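Local coordinates for Lmo0488 protein (Listeria monocytogenes serovar 1/2a, PDB 5TED) that senses shikimate through this effector-binding domain and probably acts as a LysR-type, DNA-binding transcriptional activator of protocatechuate biosynthesis genes, at residues 44-49 and 56-61; 78-83 and 154-159. All coordinates share one frame; numbering follows the deposited sequence.

Interaction 1: residues 44-49 and 56-61; sequences KSIIPD and DLAICS. With SKM ((3R,4S,5R)-3,4,5-trihydroxycyclohex-1-ene-1-carboxylic acid), chain D.
I46 meets A58 methyl to methyl: its CG2 lies 3.5 Å from A58 CB, the closest approach between 44-49 and 56-61. The two branches of the isoleucine divide the work. CG2, opposite the backbone N (CG1 at chi1 -77°), reaches A58 and, more loosely, the sulfur of C60, while CG1 extends so that CD1 ends 4.3 Å from I59 O. I47 starts off to one side of the strand, but its bent chain, with chi1 and chi2 both near -65°, brings CD1 to 4.3 Å from C60 SG. The sulfur thus has an isoleucine methyl from each of two successive helical residues. No hydrogen bond joins 44-49 to 56-61; the axes of 44-49 and 57-60 run nearly antiparallel (164°) and come within 9.1 Å. I10 of strand 4-10 also touches I46 and C60, and I69 and F71 of strand 69-84 touch I47. Following C60 in the chain, S61 OG donates to the shikimate carboxylate oxygen O3 at 2.5 Å; R177 also bonds this hydroxyl, and T43 OG1, at the start of the helix, bonds S61 N. This is helix-on-sheet packing in a periplasmic-binding-protein-like effector domain, with the chain after C60 bringing a serine to the ligand pocket.

Interaction 2: residues 78-83 and 154-159; sequences ELVVVV and MPKISS
V80 and M154 exchange both backbone bonds of an antiparallel hydrogen-bonded pair: V80 N donates to M154 O at 2.9 Å and M154 N to V80 O at 3.0 Å. Two residues further along, K156 N donates to E78 O at 2.8 Å. The non-hydrogen-bonded pair L79 and P155 sits between these bonds. At this position the partner strand asks for no N-H, so proline is accommodated without a lost donor in the pairing; P155 CA and L79 CA make CA-H...O contacts with E78 O and M154 O. At the E78 and K156 pair a water links the chains, accepting from E78 N and donating to K156 O.

V82 CG2 packs 3.7 Å from M154 CG and also touches SD; the methionine, with chi1 63°, has CG between its backbone N and carbonyl carbon. L79 CD2 reaches the M154 carbonyl group, while L117 and L121 of helix 115-124 meet the same leucine. At the exposed end E78 and K156 run side by side, yet OE1 and NZ remain 4.2 Å apart, beyond a salt bridge. The P155 side chain, on the shikimate pocket, touches D138, another pocket residue. The chemistry implies that three backbone bonds set the register and a water adds a further link at the exposed end, with the charged pair adding at most a long-range attraction, and that P155 is held at the pocket by bonds made through its neighbours.

Interaction 1 and interaction 2 lie on opposite sides of the chain's centre, about 22 Å apart between centres, yet both reach the same mixed sheet and each contributes a residue to the shikimate pocket. In 44-49 with 56-61 a helix covers a strand, every touching residue is buried, and dispersion between small apolar groups does the joining. In 78-83 with 154-159 two strands meet edge to edge: backbone hydrogen bonds dominate, and the contact runs from a buried apolar portion to an exposed, charged end. Their pocket roles differ likewise, S61 binding the ligand through a hydrogen bond and P155 touching it with an apolar ring.

Interaction 1: residues 44-49 and 56-61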
loop_
_atom_site.group_PDB
_atom_site.type_symbol
_atom_site.label_atom_id
_atom_site.label_comp_id
_atom_site.label_asym_id
_atom_site.label_seq_id
_atom_site.Cartn_x
_atom_site.Cartn_y
_atom_site.Cartn_z
ATOM N N LYS A 44 9.701 10.384 2.967
ATOM C CA LYS A 44 10.842 10.524 3.863
ATOM C C LYS A 44 11.753 9.293 3.816
ATOM O O LYS A 44 12.973 9.427 3.948
ATOM C CB LYS A 44 10.342 10.826 5.277
ATOM C CG LYS A 44 9.721 12.241 5.403
ATOM C CD LYS A 44 10.710 13.347 4.980
ATOM C CE LYS A 44 10.167 14.771 5.201
ATOM N NZ LYS A 44 9.216 15.273 4.147
ATOM N N SER A 45 11.204 8.104 3.551
ATOM C CA SER A 45 12.062 6.942 3.322
ATOM C C SER A 45 12.692 6.960 1.929
ATOM O O SER A 45 13.844 6.541 1.766
ATOM C CB SER A 45 11.264 5.655 3.546
ATOM O OG SER A 45 10.841 5.081 2.326
ATOM N N ILE A 46 11.969 7.472 0.927
ATOM C CA ILE A 46 12.431 7.434 -0.462
ATOM C C ILE A 46 13.692 8.269 -0.648
ATOM O O ILE A 46 14.591 7.899 -1.417
ATOM C CB ILE A 46 11.296 7.895 -1.400
ATOM C CG1 ILE A 46 10.270 6.761 -1.565
ATOM C CG2 ILE A 46 11.852 8.403 -2.742
ATOM C CD1 ILE A 46 8.960 7.193 -2.238
ATOM N N ILE A 47 13.773 9.415 0.027
ATOM C CA ILE A 47 14.918 10.310 -0.169
ATOM C C ILE A 47 16.244 9.628 0.150
ATOM O O ILE A 47 17.169 9.706 -0.678
ATOM C CB ILE A 47 14.726 11.599 0.647
ATOM C CG1 ILE A 47 13.527 12.402 0.141
ATOM C CG2 ILE A 47 16.011 12.417 0.645
ATOM C CD1 ILE A 47 13.680 12.938 -1.268
ATOM N N PRO A 48 16.426 8.989 1.317
ATOM C CA PRO A 48 17.698 8.287 1.568
ATOM C C PRO A 48 18.016 7.229 0.527
ATOM O O PRO A 48 19.196 7.007 0.224
ATOM C CB PRO A 48 17.488 7.660 2.957
ATOM C CG PRO A 48 16.401 8.450 3.589
ATOM C CD PRO A 48 15.521 8.945 2.481
ATOM N N ASP A 49 17.000 6.536 -0.005
ATOM C CA ASP A 49 17.265 5.493 -0.993
ATOM C C ASP A 49 17.633 6.063 -2.351
ATOM O O ASP A 49 18.212 5.344 -3.179
ATOM C CB ASP A 49 16.071 4.552 -1.122
ATOM C CG ASP A 49 15.975 3.584 0.038
ATOM O OD1 ASP A 49 16.983 3.438 0.747
ATOM O OD2 ASP A 49 14.923 2.936 0.217
ATOM N N ASP A 56 17.429 4.608 -8.951
ATOM C CA ASP A 56 17.971 5.494 -9.982
ATOM C C ASP A 56 17.166 6.788 -10.073
ATOM O O ASP A 56 17.720 7.863 -10.336
ATOM C CB ASP A 56 17.975 4.786 -11.335
ATOM C CG ASP A 56 18.838 3.541 -11.334
ATOM O OD1 ASP A 56 20.044 3.673 -11.024
ATOM O OD2 ASP A 56 18.309 2.440 -11.631
ATOM N N LEU A 57 15.854 6.686 -9.875
ATOM C CA LEU A 57 14.928 7.808 -9.978
ATOM C C LEU A 57 13.824 7.597 -8.958
ATOM O O LEU A 57 13.509 6.458 -8.605
ATOM C CB LEU A 57 14.285 7.914 -11.369
ATOM C CG LEU A 57 15.189 8.033 -12.603
ATOM C CD1 LEU A 57 14.404 7.848 -13.898
ATOM C CD2 LEU A 57 15.913 9.369 -12.597
ATOM N N ALA A 58 13.198 8.690 -8.526
ATOM C CA ALA A 58 12.079 8.572 -7.608
ATOM C C ALA A 58 10.963 9.512 -8.037
ATOM O O ALA A 58 11.192 10.512 -8.717
ATOM C CB ALA A 58 12.492 8.871 -6.165
ATOM N N ILE A 59 9.745 9.154 -7.654
ATOM C CA ILE A 59 8.573 9.996 -7.818
ATOM C C ILE A 59 8.003 10.233 -6.426
ATOM O O ILE A 59 7.550 9.278 -5.771
ATOM C CB ILE A 59 7.524 9.343 -8.733
ATOM C CG1 ILE A 59 8.128 9.075 -10.130
ATOM C CG2 ILE A 59 6.265 10.230 -8.788
ATOM C CD1 ILE A 59 7.209 8.269 -11.079
ATOM N N CYS A 60 8.020 11.486 -5.970
ATOM C CA CYS A 60 7.674 11.739 -4.571
ATOM C C CYS A 60 7.344 13.219 -4.364
ATOM O O CYS A 60 7.272 14.006 -5.316
ATOM C CB CYS A 60 8.811 11.281 -3.644
ATOM S SG CYS A 60 10.322 12.239 -3.844
ATOM N N SER A 61 7.126 13.590 -3.098
ATOM C CA SER A 61 6.849 14.970 -2.719
ATOM C C SER A 61 8.140 15.778 -2.687
ATOM O O SER A 61 9.232 15.246 -2.455
ATOM C CB SER A 61 6.188 15.046 -1.335
ATOM O OG SER A 61 4.920 14.393 -1.324
HETATM O O12 SKM D . 0.765 7.716 -0.105
HETATM C C8 SKM D . 0.655 8.471 1.098
HETATM C C6 SKM D . 1.789 8.369 1.865
HETATM O O7 SKM D . 1.677 9.135 3.064
HETATM C C5 SKM D . 3.150 8.923 1.110
HETATM C C4 SKM D . 2.980 10.264 0.540
HETATM C C1 SKM D . 4.187 11.141 0.173
HETATM O O2 SKM D . 5.310 10.882 0.693
HETATM O O3 SKM D . 4.046 12.120 -0.623
HETATM C C10 SKM D . 1.499 10.793 0.232
HETATM C C9 SKM D . 0.351 10.084 0.707
HETATM O O11 SKM D . -0.612 10.117 -0.270
#

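Interaction 2: residues 78-83 and 154-159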
loop_
_atom_site.group_PDB
_atom_site.type_symbol
_atom_site.label_atom_id
_atom_site.label_comp_id
_atom_site.label_asym_id
_atom_site.label_seq_id
_atom_site.Cartn_x
_atom_site.Cartn_y
_atom_site.Cartn_z
ATOM N N GLU A 78 -5.425 16.409 -6.272
ATOM C CA GLU A 78 -6.386 17.258 -5.587
ATOM C C GLU A 78 -6.593 16.708 -4.178
ATOM O O GLU A 78 -6.946 15.536 -4.014
ATOM C CB GLU A 78 -7.709 17.295 -6.354
ATOM C CG GLU A 78 -8.813 18.089 -5.669
ATOM C CD GLU A 78 -10.201 17.814 -6.257
ATOM O OE1 GLU A 78 -10.300 17.054 -7.254
ATOM O OE2 GLU A 78 -11.195 18.358 -5.715
ATOM N N LEU A 79 -6.385 17.547 -3.169
ATOM C CA LEU A 79 -6.715 17.159 -1.805
ATOM C C LEU A 79 -8.218 17.283 -1.567
ATOM O O LEU A 79 -8.842 18.264 -1.973
ATOM C CB LEU A 79 -5.950 18.025 -0.811
ATOM C CG LEU A 79 -4.457 17.719 -0.737
ATOM C CD1 LEU A 79 -3.831 18.509 0.420
ATOM C CD2 LEU A 79 -4.245 16.210 -0.606
ATOM N N VAL A 80 -8.799 16.261 -0.925
ATOM C CA VAL A 80 -10.216 16.225 -0.593
ATOM C C VAL A 80 -10.359 15.828 0.869
ATOM O O VAL A 80 -9.433 15.303 1.485
ATOM C CB VAL A 80 -11.008 15.237 -1.479
ATOM C CG1 VAL A 80 -11.128 15.752 -2.888
ATOM C CG2 VAL A 80 -10.352 13.831 -1.458
ATOM N N VAL A 81 -11.549 16.054 1.415
ATOM C CA VAL A 81 -11.905 15.538 2.732
ATOM C C VAL A 81 -12.826 14.339 2.535
ATOM O O VAL A 81 -13.773 14.398 1.734
ATOM C CB VAL A 81 -12.551 16.628 3.608
ATOM C CG1 VAL A 81 -13.162 16.013 4.856
ATOM C CG2 VAL A 81 -11.507 17.677 4.011
ATOM N N VAL A 82 -12.528 13.240 3.241
ATOM C CA VAL A 82 -13.238 11.974 3.104
ATOM C C VAL A 82 -13.864 11.624 4.451
ATOM O O VAL A 82 -13.195 11.664 5.488
ATOM C CB VAL A 82 -12.303 10.851 2.613
ATOM C CG1 VAL A 82 -13.093 9.615 2.285
ATOM C CG2 VAL A 82 -11.501 11.327 1.402
ATOM N N VAL A 83 -15.150 11.284 4.434
ATOM C CA VAL A 83 -15.906 11.034 5.648
ATOM C C VAL A 83 -16.760 9.804 5.419
ATOM O O VAL A 83 -17.071 9.458 4.276
ATOM C CB VAL A 83 -16.783 12.257 6.046
ATOM C CG1 VAL A 83 -15.924 13.514 6.155
ATOM C CG2 VAL A 83 -17.910 12.477 5.038
ATOM N N MET A 154 -6.973 13.776 2.181
ATOM C CA MET A 154 -6.089 12.882 1.440
ATOM C C MET A 154 -6.231 13.185 -0.044
ATOM O O MET A 154 -7.146 13.902 -0.450
ATOM C CB MET A 154 -6.409 11.406 1.732
ATOM C CG MET A 154 -7.790 10.970 1.304
ATOM S SD MET A 154 -8.288 9.340 1.940
ATOM C CE MET A 154 -6.980 8.299 1.282
ATOM N N PRO A 155 -5.344 12.640 -0.880
ATOM C CA PRO A 155 -5.482 12.849 -2.327
ATOM C C PRO A 155 -6.737 12.178 -2.855
ATOM O O PRO A 155 -7.100 11.079 -2.431
ATOM C CB PRO A 155 -4.224 12.188 -2.919
ATOM C CG PRO A 155 -3.350 11.844 -1.793
ATOM C CD PRO A 155 -4.211 11.763 -0.550
ATOM N N LYS A 156 -7.374 12.818 -3.832
ATOM C CA LYS A 156 -8.481 12.171 -4.517
ATOM C C LYS A 156 -7.916 11.077 -5.418
ATOM O O LYS A 156 -7.134 11.359 -6.326
ATOM C CB LYS A 156 -9.285 13.195 -5.309
ATOM C CG LYS A 156 -10.595 12.627 -5.840
ATOM C CD LYS A 156 -11.200 13.516 -6.921
ATOM C CE LYS A 156 -12.711 13.565 -6.792
ATOM N NZ LYS A 156 -13.370 14.209 -7.965
ATOM N N ILE A 157 -8.239 9.819 -5.114
ATOM C CA ILE A 157 -7.734 8.669 -5.848
ATOM C C ILE A 157 -8.911 7.773 -6.200
ATOM O O ILE A 157 -9.973 7.819 -5.568
ATOM C CB ILE A 157 -6.660 7.890 -5.060
ATOM C CG1 ILE A 157 -7.198 7.424 -3.706
ATOM C CG2 ILE A 157 -5.422 8.755 -4.855
ATOM C CD1 ILE A 157 -6.200 6.587 -2.919
ATOM N N SER A 158 -8.709 6.951 -7.239
ATOM C CA SER A 158 -9.822 6.226 -7.848
ATOM C C SER A 158 -10.481 5.253 -6.877
ATOM O O SER A 158 -11.666 4.939 -7.036
ATOM C CB SER A 158 -9.348 5.488 -9.112
ATOM O OG SER A 158 -8.359 4.524 -8.799
ATOM N N SER A 159 -9.732 4.745 -5.893
ATOM C CA SER A 159 -10.269 3.747 -4.972
ATOM C C SER A 159 -11.329 4.308 -4.023
ATOM O O SER A 159 -12.118 3.534 -3.471
ATOM C CB SER A 159 -9.129 3.143 -4.158
ATOM O OG SER A 159 -8.468 4.146 -3.399
HETATM O O HOH W 1 -5.979 13.957 -7.390
#